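Exopolygalacturonase (Yersinia enterocolitica, PDB 2UVF) hydrolyses pectin-derived polygalacturonate chains from their ends, probably releasing digalacturonic acid in the periplasm, as a family 28 glycoside hydrolase with a right-handed parallel beta-helix. Local coordinates at residues G219-P227 against I306-K314; Q560-A568 against F582-P590. One frame throughout, in Å; residues are numbered along the deposited sequence.

Interaction 1 (G219-P227 against I306-K314); sequences GSENPDDYP and ILAKNQVEK
L307, on the first turn of helix 307-317, meets Y226 with the two side chains coming from opposite directions, CD1 of L307 approaching CE2 of the ring obliquely. With CG anti to the backbone N (chi1 179°), L307 rests its CD1 against both S220 O, at 3.3 Å, and Y226 CE2, at 3.4 Å. The same S220 carbonyl accepts a 2.6 Å hydrogen bond from Y226 OH, in plane and on a lone pair. N310 ND2 gives E221 O a straight bond of 2.8 Å (165° at the hydrogen), although the donor stands above the carbonyl plane. The E221 side chain runs alongside N310 and ends in a salt bridge with K197. P223 lies across N310, its CG 3.3 Å from N310 O, while its CB touches CG of Q311 and CD of K314. Q311 crosses Y226 with amide and ring planes 59° apart. D224 OD1 and K314 NZ, 4.5 Å apart, are beyond a salt bridge and would attract only weakly. One direct hydrogen bond and a mainly apolar surface thus dock the helix on the loop leaving strand 215-219, with E221 tied to K197 on strand 194-202 and Q311 OE1 to S331 N in a loop.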
# COMPACT_ATOMS: atom_id res chain seq x y z
N GLY A 219 -1.75 -17.66 11.97
CA GLY A 219 -2.30 -17.07 13.18
C GLY A 219 -3.01 -18.10 14.02
O GLY A 219 -3.64 -19.02 13.49
N SER A 220 -2.88 -17.97 15.34
CA SER A 220 -3.69 -18.74 16.28
C SER A 220 -5.10 -18.18 16.19
O SER A 220 -5.29 -17.01 15.85
CB SER A 220 -3.15 -18.60 17.70
OG SER A 220 -4.11 -18.99 18.67
N GLU A 221 -6.10 -19.01 16.43
CA GLU A 221 -7.47 -18.53 16.46
C GLU A 221 -7.92 -18.19 17.91
O GLU A 221 -9.06 -17.77 18.13
CB GLU A 221 -8.41 -19.51 15.75
CG GLU A 221 -8.77 -20.81 16.51
CD GLU A 221 -7.64 -21.85 16.56
OE1 GLU A 221 -6.44 -21.48 16.68
OE2 GLU A 221 -7.96 -23.06 16.50
N ASN A 222 -7.01 -18.37 18.86
CA ASN A 222 -7.25 -18.11 20.29
C ASN A 222 -7.02 -16.64 20.61
O ASN A 222 -5.88 -16.18 20.55
CB ASN A 222 -6.31 -18.98 21.15
CG ASN A 222 -6.63 -18.92 22.65
OD1 ASN A 222 -7.54 -18.25 23.09
ND2 ASN A 222 -5.86 -19.66 23.42
N PRO A 223 -8.09 -15.90 20.96
CA PRO A 223 -7.94 -14.50 21.35
C PRO A 223 -6.91 -14.25 22.47
O PRO A 223 -6.51 -13.10 22.67
CB PRO A 223 -9.34 -14.09 21.81
CG PRO A 223 -10.26 -15.07 21.22
CD PRO A 223 -9.50 -16.35 21.03
N ASP A 224 -6.48 -15.31 23.16
CA ASP A 224 -5.56 -15.23 24.32
C ASP A 224 -4.11 -15.09 23.93
O ASP A 224 -3.29 -14.63 24.74
CB ASP A 224 -5.67 -16.48 25.18
CG ASP A 224 -6.91 -16.49 26.05
OD1 ASP A 224 -7.60 -15.45 26.15
OD2 ASP A 224 -7.18 -17.55 26.64
N ASP A 225 -3.80 -15.49 22.70
CA ASP A 225 -2.44 -15.44 22.18
C ASP A 225 -2.10 -14.09 21.56
O ASP A 225 -1.02 -13.91 21.01
CB ASP A 225 -2.25 -16.56 21.16
CG ASP A 225 -1.87 -17.87 21.81
OD1 ASP A 225 -0.77 -17.92 22.43
OD2 ASP A 225 -2.67 -18.84 21.70
N TYR A 226 -3.03 -13.15 21.68
CA TYR A 226 -2.87 -11.77 21.21
C TYR A 226 -3.22 -10.85 22.39
O TYR A 226 -4.39 -10.47 22.54
CB TYR A 226 -3.77 -11.47 19.99
CG TYR A 226 -3.66 -12.48 18.84
CD1 TYR A 226 -2.77 -12.27 17.78
CD2 TYR A 226 -4.47 -13.63 18.81
CE1 TYR A 226 -2.67 -13.19 16.72
CE2 TYR A 226 -4.38 -14.55 17.76
CZ TYR A 226 -3.48 -14.32 16.72
OH TYR A 226 -3.38 -15.21 15.67
N PRO A 227 -2.22 -10.51 23.22
CA PRO A 227 -2.51 -9.71 24.40
C PRO A 227 -2.57 -8.24 24.02
O PRO A 227 -2.36 -7.92 22.85
CB PRO A 227 -1.34 -10.03 25.34
CG PRO A 227 -0.20 -10.48 24.46
CD PRO A 227 -0.77 -10.78 23.08
N ILE A 306 -12.92 -16.78 12.00
CA ILE A 306 -12.21 -17.82 12.72
C ILE A 306 -11.56 -17.08 13.90
O ILE A 306 -12.17 -16.98 14.96
CB ILE A 306 -11.19 -18.57 11.85
CG1 ILE A 306 -11.86 -19.17 10.60
CG2 ILE A 306 -10.48 -19.64 12.66
CD1 ILE A 306 -10.87 -20.01 9.71
N LEU A 307 -10.36 -16.53 13.72
CA LEU A 307 -9.81 -15.60 14.71
C LEU A 307 -10.72 -14.40 14.97
O LEU A 307 -10.87 -13.99 16.11
CB LEU A 307 -8.41 -15.13 14.33
CG LEU A 307 -7.81 -14.16 15.33
CD1 LEU A 307 -7.63 -14.80 16.72
CD2 LEU A 307 -6.52 -13.59 14.81
N ALA A 308 -11.34 -13.87 13.93
CA ALA A 308 -12.22 -12.71 14.04
C ALA A 308 -13.53 -13.00 14.78
O ALA A 308 -14.05 -12.13 15.48
CB ALA A 308 -12.51 -12.13 12.67
N LYS A 309 -14.07 -14.21 14.57
CA LYS A 309 -15.24 -14.72 15.32
C LYS A 309 -14.94 -14.71 16.83
O LYS A 309 -15.69 -14.09 17.59
CB LYS A 309 -15.59 -16.14 14.88
CG LYS A 309 -16.73 -16.79 15.65
CD LYS A 309 -16.92 -18.22 15.18
CE LYS A 309 -18.14 -18.89 15.79
NZ LYS A 309 -18.58 -20.07 14.95
N ASN A 310 -13.84 -15.35 17.21
CA ASN A 310 -13.43 -15.57 18.59
C ASN A 310 -13.08 -14.31 19.36
O ASN A 310 -13.42 -14.19 20.54
CB ASN A 310 -12.27 -16.57 18.63
CG ASN A 310 -12.67 -17.97 18.14
OD1 ASN A 310 -13.84 -18.26 17.94
ND2 ASN A 310 -11.68 -18.85 17.97
N GLN A 311 -12.41 -13.38 18.70
CA GLN A 311 -12.07 -12.09 19.30
C GLN A 311 -13.30 -11.19 19.51
O GLN A 311 -13.39 -10.51 20.55
CB GLN A 311 -10.98 -11.38 18.48
CG GLN A 311 -9.60 -12.02 18.60
CD GLN A 311 -8.52 -11.34 17.75
OE1 GLN A 311 -8.74 -11.02 16.58
NE2 GLN A 311 -7.34 -11.14 18.33
N VAL A 312 -14.25 -11.19 18.57
CA VAL A 312 -15.50 -10.42 18.75
C VAL A 312 -16.38 -11.02 19.87
O VAL A 312 -16.87 -10.29 20.73
CB VAL A 312 -16.28 -10.19 17.41
CG1 VAL A 312 -17.58 -9.45 17.63
CG2 VAL A 312 -15.41 -9.44 16.39
N GLU A 313 -16.54 -12.34 19.88
CA GLU A 313 -17.25 -13.02 20.96
C GLU A 313 -16.62 -12.77 22.36
O GLU A 313 -17.33 -12.52 23.32
CB GLU A 313 -17.40 -14.52 20.65
CG GLU A 313 -18.23 -14.75 19.36
CD GLU A 313 -18.49 -16.22 19.04
OE1 GLU A 313 -17.83 -17.10 19.65
OE2 GLU A 313 -19.35 -16.49 18.17
N LYS A 314 -15.30 -12.79 22.45
CA LYS A 314 -14.60 -12.50 23.70
C LYS A 314 -14.79 -11.05 24.16
O LYS A 314 -15.06 -10.80 25.33
CB LYS A 314 -13.12 -12.87 23.60
CG LYS A 314 -12.29 -12.36 24.77
CD LYS A 314 -11.05 -13.18 25.01
CE LYS A 314 -10.58 -13.00 26.46
NZ LYS A 314 -11.52 -13.66 27.44
O HOH W 1 -8.07 -10.46 21.41

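Interaction 2 (Q560-A568 against F582-P590); sequences QLNNVTPTA and FTELRGDTP. With SO4 (sulfate ion), chain F.
L561 and N562 pair in parallel with F582 and T583, T583 N giving L561 O a 3.1 Å bond and N563 N returning one to T583 O, before both chains leave the strands yet stay joined by R586 N to V564 O (2.7 Å, 178°). On one face, L561 and F582 lie side by side, CD1 of the leucine 3.6 Å from CE2 of the ring. V564 CG2 meets the edge of that ring, and T567 CG2 reaches CZ obliquely. P590 CB, of the same segment as F582, sits 3.3 Å above the ring plane, over its centre, and W591 adds an edge-to-face contact. On the other face, T583 OG1 donates to N562 OD1 over 2.8 Å, in the amide plane and on a lone pair; N562 ND2 is taken by D530. L585 CD1 packs on the P566 ring, and T565 CG2 lies 3.2 Å from R586 NH2. The arginine chain, bent at chi2 and chi3, turns one guanidinium face to the V564-T565 peptide, which is offset toward the rim, and its NH1 binds S532 O. T567, with OG1 between its backbone N and carbonyl carbon (chi1 64°), grips P590 O twice, through N and through OG1 (2.8 Å). A sulfate, probably from the crystallisation liquor, accepts from D588 N and T589 N. The chemistry is that of stacked beta-helix coils: backbone bonds set the spacing, aliphatic and aromatic groups line one face, N562 and T583 form a polar pair on the other, and a water bridges L561 O and T583 O.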
# COMPACT_ATOMS: atom_id res chain seq x y z
N GLN A 560 -7.22 9.65 -20.97
CA GLN A 560 -8.19 9.06 -21.90
C GLN A 560 -9.07 8.04 -21.20
O GLN A 560 -8.58 7.10 -20.57
CB GLN A 560 -7.49 8.39 -23.10
CG GLN A 560 -6.76 9.32 -24.06
CD GLN A 560 -5.35 9.68 -23.63
OE1 GLN A 560 -4.54 8.81 -23.30
NE2 GLN A 560 -5.04 10.98 -23.65
N LEU A 561 -10.38 8.21 -21.33
CA LEU A 561 -11.35 7.41 -20.62
C LEU A 561 -12.30 6.75 -21.61
O LEU A 561 -13.11 7.43 -22.27
CB LEU A 561 -12.13 8.28 -19.62
CG LEU A 561 -11.35 8.98 -18.51
CD1 LEU A 561 -12.23 9.78 -17.61
CD2 LEU A 561 -10.67 7.95 -17.71
N ASN A 562 -12.22 5.43 -21.73
CA ASN A 562 -13.14 4.72 -22.59
C ASN A 562 -14.17 3.94 -21.79
O ASN A 562 -13.83 3.23 -20.83
CB ASN A 562 -12.38 3.79 -23.53
CG ASN A 562 -13.27 3.20 -24.58
OD1 ASN A 562 -13.74 3.90 -25.48
ND2 ASN A 562 -13.52 1.92 -24.48
N ASN A 563 -15.44 4.07 -22.20
CA ASN A 563 -16.55 3.34 -21.61
C ASN A 563 -16.65 3.59 -20.10
O ASN A 563 -16.58 2.66 -19.28
CB ASN A 563 -16.47 1.85 -21.95
CG ASN A 563 -17.62 1.05 -21.35
OD1 ASN A 563 -17.42 -0.07 -20.90
ND2 ASN A 563 -18.81 1.62 -21.33
N VAL A 564 -16.80 4.86 -19.76
CA VAL A 564 -17.02 5.31 -18.39
C VAL A 564 -18.28 6.22 -18.36
O VAL A 564 -18.72 6.76 -19.40
CB VAL A 564 -15.78 6.06 -17.80
CG1 VAL A 564 -14.51 5.22 -17.92
CG2 VAL A 564 -15.59 7.46 -18.42
N THR A 565 -18.84 6.39 -17.18
CA THR A 565 -19.95 7.33 -16.96
C THR A 565 -19.43 8.77 -16.97
O THR A 565 -18.20 9.02 -16.79
CB THR A 565 -20.65 7.08 -15.62
OG1 THR A 565 -19.74 7.35 -14.57
CG2 THR A 565 -21.12 5.67 -15.52
N PRO A 566 -20.34 9.74 -17.21
CA PRO A 566 -19.99 11.16 -17.10
C PRO A 566 -19.47 11.58 -15.71
O PRO A 566 -19.75 10.91 -14.72
CB PRO A 566 -21.32 11.87 -17.42
CG PRO A 566 -22.08 10.88 -18.27
CD PRO A 566 -21.74 9.55 -17.65
N THR A 567 -18.75 12.70 -15.66
CA THR A 567 -18.18 13.25 -14.43
C THR A 567 -19.24 13.96 -13.58
O THR A 567 -20.30 14.32 -14.08
CB THR A 567 -17.09 14.31 -14.74
OG1 THR A 567 -17.69 15.43 -15.42
CG2 THR A 567 -15.94 13.72 -15.59
N ALA A 568 -18.93 14.15 -12.29
CA ALA A 568 -19.72 14.99 -11.37
C ALA A 568 -18.74 15.73 -10.49
O ALA A 568 -18.10 15.15 -9.61
CB ALA A 568 -20.71 14.16 -10.53
N PHE A 582 -12.92 11.52 -23.69
CA PHE A 582 -13.92 10.49 -23.44
C PHE A 582 -14.38 9.89 -24.77
O PHE A 582 -14.88 10.61 -25.63
CB PHE A 582 -15.16 11.05 -22.72
CG PHE A 582 -14.88 11.73 -21.39
CD1 PHE A 582 -14.38 13.03 -21.35
CD2 PHE A 582 -15.17 11.08 -20.19
CE1 PHE A 582 -14.12 13.66 -20.11
CE2 PHE A 582 -14.95 11.70 -18.95
CZ PHE A 582 -14.41 12.98 -18.91
N THR A 583 -14.16 8.60 -24.94
CA THR A 583 -14.74 7.82 -26.05
C THR A 583 -15.69 6.81 -25.43
O THR A 583 -15.53 6.49 -24.27
CB THR A 583 -13.64 7.12 -26.88
OG1 THR A 583 -12.69 6.49 -26.00
CG2 THR A 583 -12.89 8.15 -27.76
N GLU A 584 -16.68 6.33 -26.18
CA GLU A 584 -17.72 5.42 -25.65
C GLU A 584 -18.29 5.80 -24.27
O GLU A 584 -18.57 4.93 -23.44
CB GLU A 584 -17.26 3.95 -25.64
CG GLU A 584 -16.68 3.45 -26.94
CD GLU A 584 -17.72 3.21 -28.00
OE1 GLU A 584 -18.93 3.22 -27.68
OE2 GLU A 584 -17.34 2.96 -29.14
N LEU A 585 -18.48 7.09 -24.04
CA LEU A 585 -19.06 7.59 -22.80
C LEU A 585 -20.42 6.93 -22.53
O LEU A 585 -21.21 6.76 -23.45
CB LEU A 585 -19.21 9.11 -22.89
CG LEU A 585 -19.90 9.88 -21.78
CD1 LEU A 585 -19.00 10.04 -20.57
CD2 LEU A 585 -20.30 11.21 -22.32
N ARG A 586 -20.67 6.55 -21.28
CA ARG A 586 -21.96 5.98 -20.88
C ARG A 586 -22.90 7.09 -20.39
O ARG A 586 -23.24 7.16 -19.21
CB ARG A 586 -21.80 4.91 -19.80
CG ARG A 586 -21.44 3.55 -20.33
CD ARG A 586 -22.07 2.43 -19.47
NE ARG A 586 -21.76 2.57 -18.05
CZ ARG A 586 -20.54 2.47 -17.52
NH1 ARG A 586 -19.47 2.24 -18.29
NH2 ARG A 586 -20.39 2.62 -16.22
N GLY A 587 -23.30 7.94 -21.32
CA GLY A 587 -24.01 9.19 -21.03
C GLY A 587 -23.88 10.08 -22.25
O GLY A 587 -23.14 9.74 -23.19
N ASP A 588 -24.58 11.22 -22.25
CA ASP A 588 -24.60 12.13 -23.42
C ASP A 588 -23.48 13.16 -23.45
O ASP A 588 -22.96 13.48 -24.53
CB ASP A 588 -25.97 12.80 -23.56
CG ASP A 588 -27.12 11.79 -23.58
OD1 ASP A 588 -27.33 11.16 -24.63
OD2 ASP A 588 -27.79 11.63 -22.53
N THR A 589 -23.12 13.70 -22.28
CA THR A 589 -22.03 14.69 -22.18
C THR A 589 -21.09 14.36 -21.02
O THR A 589 -21.55 14.05 -19.92
CB THR A 589 -22.52 16.17 -21.99
OG1 THR A 589 -23.35 16.28 -20.83
CG2 THR A 589 -23.25 16.66 -23.19
N PRO A 590 -19.77 14.45 -21.27
CA PRO A 590 -18.83 14.07 -20.21
C PRO A 590 -18.81 15.04 -19.02
O PRO A 590 -18.76 14.59 -17.87
CB PRO A 590 -17.49 14.04 -20.93
CG PRO A 590 -17.64 14.96 -22.08
CD PRO A 590 -19.07 14.87 -22.50
S SO4 F . -25.72 12.64 -18.76
O1 SO4 F . -24.70 13.35 -19.53
O2 SO4 F . -25.91 11.29 -19.27
O3 SO4 F . -25.31 12.54 -17.35
O4 SO4 F . -26.97 13.39 -18.84
O HOH W 2 -10.83 7.73 -24.74
O HOH W 3 -15.72 7.49 -21.83

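How the interactions relate
Along the chain the two contacts follow in series, neither nested nor crossing. Interaction 1 comes first: the loop after strand 215-219 is met by helix 307-317, closing a long excursion of 78 intervening residues that contains several coil strands and helix 301-304. Interaction 2 closes a much shorter path of 13 residues, most of them strand, about one coil of the beta-helix near the C terminus. The centres of interaction 1 and interaction 2 lie about 47 Å apart, and the two do not touch. Interaction 1 joins a helical insertion to an early-coil loop, whereas interaction 2 joins successive coils through strands 551-562 and 576-583 and the turns beyond them.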